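Local coordinates for sister chromatid cohesion protein (Chaetomium thermophilum, PDB 5T8V), which probably loads the cohesin ring onto chromatin, the part described being the C-terminal, HEAT-repeat portion of the Scc2 loader, at residues Val885-Arg889 / Asp923-Cys928; Arg866-Ile872 / Asp905-Leu910. All coordinates share one frame; numbering follows the deposited sequence.

Contact 1: Val885-Arg889 / Asp923-Cys928; sequences VVIYR and DDVMAC
Arg889 lays its guanidinium group over the methyl of Ala927, whose CB sits 3.3 Å above the plane and over its centre. A chain extended throughout, with CG anti to the backbone N (chi1 174°), carries the charge from helix 878-891 across to helix 919-935. There NH1 of Arg889 forms a salt bridge with OD1 of Asp924 at 3.2 Å. OD1 comes to the edge of the guanidinium group near its plane, while the carboxylate as a whole is turned 53° from it; the other oxygen, OD2, is held in a salt bridge by Arg882, so Asp924 is shared between two arginines of one helix. With an alanine in place of Arg889, OD1 of Asp924 is likely to lose its cationic mate, leaving Arg882 to balance the carboxylate, and the methyl of Ala927 would lose the flat group lying over it. The two helices run in the same general direction, their local axes 8.7 Å apart and crossing at 32°, consistent with helices one removed in the chain packing side by side in an alpha-solenoid of HEAT repeats. Beside the ion pair, methyls and a sulfur do the packing: Val886 CG2 lies against the Asp924 carboxylate, CG2 of Val885 meets CB of Asp924 at 3.6 Å, and Cys928 SG rests 3.8 Å from Tyr888 CB. The Tyr888 ring leads away, its hydroxyl hydrogen-bonded to Leu862 O.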
loop_
_atom_site.group_PDB
_atom_site.type_symbol
_atom_site.label_atom_id
_atom_site.label_comp_id
_atom_site.label_asym_id
_atom_site.label_seq_id
_atom_site.Cartn_x
_atom_site.Cartn_y
_atom_site.Cartn_z
ATOM N N VAL A 885 44.148 -20.280 -18.168
ATOM C CA VAL A 885 44.805 -21.414 -17.520
ATOM C C VAL A 885 43.799 -22.223 -16.713
ATOM O O VAL A 885 43.931 -23.446 -16.595
ATOM C CB VAL A 885 45.984 -20.956 -16.640
ATOM C CG1 VAL A 885 47.016 -20.213 -17.476
ATOM C CG2 VAL A 885 45.499 -20.092 -15.498
ATOM N N VAL A 886 42.782 -21.569 -16.146
ATOM C CA VAL A 886 41.750 -22.307 -15.425
ATOM C C VAL A 886 40.869 -23.078 -16.400
ATOM O O VAL A 886 40.424 -24.195 -16.104
ATOM C CB VAL A 886 40.927 -21.349 -14.545
ATOM C CG1 VAL A 886 39.652 -22.025 -14.042
ATOM C CG2 VAL A 886 41.766 -20.883 -13.366
ATOM N N ILE A 887 40.602 -22.503 -17.572
ATOM C CA ILE A 887 39.788 -23.199 -18.561
ATOM C C ILE A 887 40.511 -24.441 -19.066
ATOM O O ILE A 887 39.891 -25.487 -19.285
ATOM C CB ILE A 887 39.410 -22.246 -19.710
ATOM C CG1 ILE A 887 38.467 -21.155 -19.193
ATOM C CG2 ILE A 887 38.739 -23.011 -20.854
ATOM C CD1 ILE A 887 38.250 -20.009 -20.159
ATOM N N TYR A 888 41.829 -24.351 -19.263
ATOM C CA TYR A 888 42.598 -25.545 -19.604
ATOM C C TYR A 888 42.617 -26.532 -18.445
ATOM O O TYR A 888 42.485 -27.745 -18.648
ATOM C CB TYR A 888 44.028 -25.161 -19.993
ATOM C CG TYR A 888 44.213 -24.714 -21.431
ATOM C CD1 TYR A 888 43.123 -24.444 -22.249
ATOM C CD2 TYR A 888 45.484 -24.576 -21.972
ATOM C CE1 TYR A 888 43.295 -24.042 -23.559
ATOM C CE2 TYR A 888 45.667 -24.176 -23.281
ATOM C CZ TYR A 888 44.569 -23.911 -24.070
ATOM O OH TYR A 888 44.746 -23.512 -25.374
ATOM N N ARG A 889 42.776 -26.026 -17.223
ATOM C CA ARG A 889 42.810 -26.884 -16.044
ATOM C C ARG A 889 41.540 -27.720 -15.933
ATOM O O ARG A 889 41.598 -28.928 -15.676
ATOM C CB ARG A 889 43.005 -26.016 -14.799
ATOM C CG ARG A 889 42.925 -26.744 -13.470
ATOM C CD ARG A 889 43.139 -25.760 -12.331
ATOM N NE ARG A 889 43.048 -26.385 -11.016
ATOM C CZ ARG A 889 43.271 -25.749 -9.870
ATOM N NH1 ARG A 889 43.604 -24.465 -9.874
ATOM N NH2 ARG A 889 43.165 -26.396 -8.718
ATOM N N ASP A 923 49.322 -20.303 -8.989
ATOM C CA ASP A 923 48.533 -21.424 -8.493
ATOM C C ASP A 923 47.847 -22.160 -9.638
ATOM O O ASP A 923 48.065 -23.361 -9.850
ATOM C CB ASP A 923 47.511 -20.909 -7.472
ATOM C CG ASP A 923 46.934 -22.011 -6.611
ATOM O OD1 ASP A 923 46.382 -22.980 -7.171
ATOM O OD2 ASP A 923 47.034 -21.909 -5.370
ATOM N N ASP A 924 47.020 -21.447 -10.403
ATOM C CA ASP A 924 46.270 -22.091 -11.475
ATOM C C ASP A 924 47.199 -22.631 -12.558
ATOM O O ASP A 924 46.928 -23.687 -13.141
ATOM C CB ASP A 924 45.262 -21.110 -12.068
ATOM C CG ASP A 924 44.240 -20.638 -11.049
ATOM O OD1 ASP A 924 43.307 -21.408 -10.746
ATOM O OD2 ASP A 924 44.371 -19.500 -10.554
ATOM N N VAL A 925 48.300 -21.930 -12.842
ATOM C CA VAL A 925 49.205 -22.409 -13.886
ATOM C C VAL A 925 49.963 -23.643 -13.413
ATOM O O VAL A 925 50.250 -24.548 -14.203
ATOM C CB VAL A 925 50.172 -21.300 -14.338
ATOM C CG1 VAL A 925 51.079 -20.906 -13.221
ATOM C CG2 VAL A 925 50.983 -21.764 -15.523
ATOM N N MET A 926 50.322 -23.693 -12.128
ATOM C CA MET A 926 50.979 -24.886 -11.602
ATOM C C MET A 926 50.032 -26.077 -11.641
ATOM O O MET A 926 50.415 -27.179 -12.058
ATOM C CB MET A 926 51.474 -24.631 -10.177
ATOM C CG MET A 926 52.253 -25.795 -9.569
ATOM S SD MET A 926 53.798 -26.160 -10.438
ATOM C CE MET A 926 54.810 -24.766 -9.936
ATOM N N ALA A 927 48.784 -25.873 -11.211
ATOM C CA ALA A 927 47.775 -26.917 -11.352
ATOM C C ALA A 927 47.694 -27.398 -12.796
ATOM O O ALA A 927 47.703 -28.605 -13.068
ATOM C CB ALA A 927 46.417 -26.397 -10.882
ATOM N N CYS A 928 47.630 -26.456 -13.740
ATOM C CA CYS A 928 47.561 -26.824 -15.149
ATOM C C CYS A 928 48.775 -27.648 -15.562
ATOM O O CYS A 928 48.644 -28.631 -16.303
ATOM C CB CYS A 928 47.442 -25.564 -16.007
ATOM S SG CYS A 928 46.981 -25.871 -17.722
#

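Contact 2: Arg866-Ile872 / Asp905-Leu910; sequences RPYIASI and DVRKEL
Arg866 and Glu909 form a two-pronged salt bridge between the short helix 866-870 and helix 900-910. NH1 of Arg866 donates to OE1 of Glu909 at 2.6 Å with an N-H...O angle of 155°, while the second bond, from NH2 of Arg866 to OE2 of Glu909 at 3.1 Å, is weak. OE1 lies close to the guanidinium plane, yet the donor meets it from above the carboxylate plane, and the two flat groups are turned 42° apart, so the pair is twisted. Arg866 gets there through a bend at chi2 (75°), whereas Glu909 stretches out beyond CG to meet it. CG2 of Val906 covers one face of the guanidinium group, over its centre, and CB of Asp905 comes within 3.3 Å of Arg866 NH2. The carboxylate of Asp905 stays beyond salt-bridge range of the arginine, its OD1 being hydrogen-bonded to Gln901.

Further along, the methyl of Ala870 lies 3.7 Å from Glu909 OE1. The contact then turns apolar: CD1 of Leu910 is met by CG2 of Ile869 at 4.0 Å and by CD1 of Ile872 at 3.8 Å. Both isoleucines also touch helix 878-891 and Leu910 touches helix 919-935, so the apolar end of the contact is continuous with the packing between successive helices of the solenoid. Glu909 and, at longer range, Asp905 place negative charge near Arg866, which probably favours its protonated form, and Arg866 in turn probably favours the carboxylate form of Glu909 at this partly exposed edge.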
loop_
_atom_site.group_PDB
_atom_site.type_symbol
_atom_site.label_atom_id
_atom_site.label_comp_id
_atom_site.label_asym_id
_atom_site.label_seq_id
_atom_site.Cartn_x
_atom_site.Cartn_y
_atom_site.Cartn_z
ATOM N N ARG A 866 44.772 -20.520 -27.512
ATOM C CA ARG A 866 46.198 -20.828 -27.644
ATOM C C ARG A 866 47.110 -19.612 -27.538
ATOM O O ARG A 866 48.058 -19.656 -26.742
ATOM C CB ARG A 866 46.416 -21.542 -28.986
ATOM C CG ARG A 866 47.778 -22.190 -29.142
ATOM C CD ARG A 866 47.872 -23.468 -28.330
ATOM N NE ARG A 866 49.140 -24.157 -28.553
ATOM C CZ ARG A 866 50.286 -23.823 -27.969
ATOM N NH1 ARG A 866 50.332 -22.800 -27.124
ATOM N NH2 ARG A 866 51.389 -24.509 -28.235
ATOM N N PRO A 867 46.904 -18.523 -28.284
ATOM C CA PRO A 867 47.840 -17.390 -28.183
ATOM C C PRO A 867 47.846 -16.723 -26.819
ATOM O O PRO A 867 48.850 -16.095 -26.461
ATOM C CB PRO A 867 47.349 -16.430 -29.276
ATOM C CG PRO A 867 45.920 -16.786 -29.483
ATOM C CD PRO A 867 45.829 -18.261 -29.258
ATOM N N TYR A 868 46.762 -16.833 -26.046
ATOM C CA TYR A 868 46.764 -16.268 -24.701
ATOM C C TYR A 868 47.781 -16.962 -23.804
ATOM O O TYR A 868 48.332 -16.335 -22.895
ATOM C CB TYR A 868 45.369 -16.363 -24.082
ATOM C CG TYR A 868 44.360 -15.396 -24.661
ATOM C CD1 TYR A 868 44.472 -14.031 -24.437
ATOM C CD2 TYR A 868 43.287 -15.849 -25.417
ATOM C CE1 TYR A 868 43.551 -13.141 -24.958
ATOM C CE2 TYR A 868 42.359 -14.967 -25.942
ATOM C CZ TYR A 868 42.496 -13.615 -25.708
ATOM O OH TYR A 868 41.575 -12.732 -26.228
ATOM N N ILE A 869 48.045 -18.250 -24.042
ATOM C CA ILE A 869 49.001 -18.978 -23.214
ATOM C C ILE A 869 50.421 -18.509 -23.500
ATOM O O ILE A 869 51.226 -18.323 -22.580
ATOM C CB ILE A 869 48.855 -20.497 -23.434
ATOM C CG1 ILE A 869 47.545 -21.013 -22.831
ATOM C CG2 ILE A 869 50.029 -21.259 -22.816
ATOM C CD1 ILE A 869 46.349 -20.877 -23.740
ATOM N N ALA A 870 50.758 -18.319 -24.778
ATOM C CA ALA A 870 52.118 -17.931 -25.134
ATOM C C ALA A 870 52.488 -16.576 -24.548
ATOM O O ALA A 870 53.663 -16.331 -24.247
ATOM C CB ALA A 870 52.275 -17.910 -26.654
ATOM N N SER A 871 51.513 -15.689 -24.372
ATOM C CA SER A 871 51.767 -14.344 -23.877
ATOM C C SER A 871 51.656 -14.230 -22.361
ATOM O O SER A 871 51.823 -13.128 -21.828
ATOM C CB SER A 871 50.802 -13.352 -24.535
ATOM O OG SER A 871 49.453 -13.695 -24.269
ATOM N N ILE A 872 51.380 -15.329 -21.654
ATOM C CA ILE A 872 51.288 -15.270 -20.198
ATOM C C ILE A 872 52.575 -14.723 -19.598
ATOM O O ILE A 872 52.555 -14.085 -18.538
ATOM C CB ILE A 872 50.950 -16.664 -19.627
ATOM C CG1 ILE A 872 49.495 -17.024 -19.936
ATOM C CG2 ILE A 872 51.192 -16.714 -18.112
ATOM C CD1 ILE A 872 49.115 -18.452 -19.596
ATOM N N ASP A 905 53.488 -29.023 -26.207
ATOM C CA ASP A 905 53.768 -27.634 -26.555
ATOM C C ASP A 905 53.264 -26.687 -25.473
ATOM O O ASP A 905 53.982 -25.775 -25.046
ATOM C CB ASP A 905 53.131 -27.292 -27.902
ATOM C CG ASP A 905 53.745 -28.065 -29.050
ATOM O OD1 ASP A 905 54.950 -28.389 -28.978
ATOM O OD2 ASP A 905 53.020 -28.351 -30.027
ATOM N N VAL A 906 52.026 -26.888 -25.017
ATOM C CA VAL A 906 51.462 -26.016 -23.990
ATOM C C VAL A 906 52.360 -25.996 -22.761
ATOM O O VAL A 906 52.661 -24.932 -22.209
ATOM C CB VAL A 906 50.029 -26.455 -23.639
ATOM C CG1 VAL A 906 49.527 -25.736 -22.386
ATOM C CG2 VAL A 906 49.095 -26.176 -24.806
ATOM N N ARG A 907 52.807 -27.172 -22.312
ATOM C CA ARG A 907 53.682 -27.216 -21.145
ATOM C C ARG A 907 54.983 -26.469 -21.403
ATOM O O ARG A 907 55.438 -25.693 -20.554
ATOM C CB ARG A 907 53.974 -28.660 -20.744
ATOM C CG ARG A 907 54.930 -28.771 -19.565
ATOM C CD ARG A 907 54.940 -30.168 -18.969
ATOM N NE ARG A 907 55.430 -31.166 -19.912
ATOM C CZ ARG A 907 55.531 -32.464 -19.643
ATOM N NH1 ARG A 907 55.175 -32.933 -18.454
ATOM N NH2 ARG A 907 55.989 -33.296 -20.568
ATOM N N LYS A 908 55.597 -26.686 -22.569
ATOM C CA LYS A 908 56.861 -26.015 -22.858
ATOM C C LYS A 908 56.698 -24.499 -22.906
ATOM O O LYS A 908 57.626 -23.767 -22.546
ATOM C CB LYS A 908 57.448 -26.531 -24.173
ATOM C CG LYS A 908 58.250 -27.820 -24.024
ATOM C CD LYS A 908 59.103 -28.096 -25.257
ATOM C CE LYS A 908 58.613 -29.307 -26.033
ATOM N NZ LYS A 908 59.005 -30.594 -25.386
ATOM N N GLU A 909 55.535 -24.011 -23.343
ATOM C CA GLU A 909 55.259 -22.579 -23.338
ATOM C C GLU A 909 54.768 -22.077 -21.988
ATOM O O GLU A 909 54.692 -20.860 -21.787
ATOM C CB GLU A 909 54.211 -22.235 -24.400
ATOM C CG GLU A 909 54.593 -22.634 -25.816
ATOM C CD GLU A 909 53.540 -22.238 -26.833
ATOM O OE1 GLU A 909 52.526 -21.625 -26.433
ATOM O OE2 GLU A 909 53.725 -22.543 -28.032
ATOM N N LEU A 910 54.441 -22.979 -21.064
ATOM C CA LEU A 910 53.798 -22.619 -19.812
ATOM C C LEU A 910 54.701 -22.788 -18.598
ATOM O O LEU A 910 54.344 -22.317 -17.514
ATOM C CB LEU A 910 52.530 -23.466 -19.620
ATOM C CG LEU A 910 51.528 -23.018 -18.560
ATOM C CD1 LEU A 910 50.902 -21.687 -18.954
ATOM C CD2 LEU A 910 50.460 -24.084 -18.376
#

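Contact 1 and contact 2 lie about 12 Å apart, centre to centre, in one part of the solenoid, and their segments alternate along the chain: 866-872, 885-889, 905-910, 923-928. Each joins one helix to the next but one, and both pairs run at 32°. They share a hydrophobic layer, where Val925 packs on Leu910 and the Tyr888 ring packs on Ile869. Contact 1 is the more buried, with seven of nine touching residues buried; contact 2 is partly exposed and its helix axes stand farther apart. Their chemistry follows: contact 1 has a single-oxygen ion pair set in packing, contact 2 a bidentate one with a weak second bond, nearer solvent.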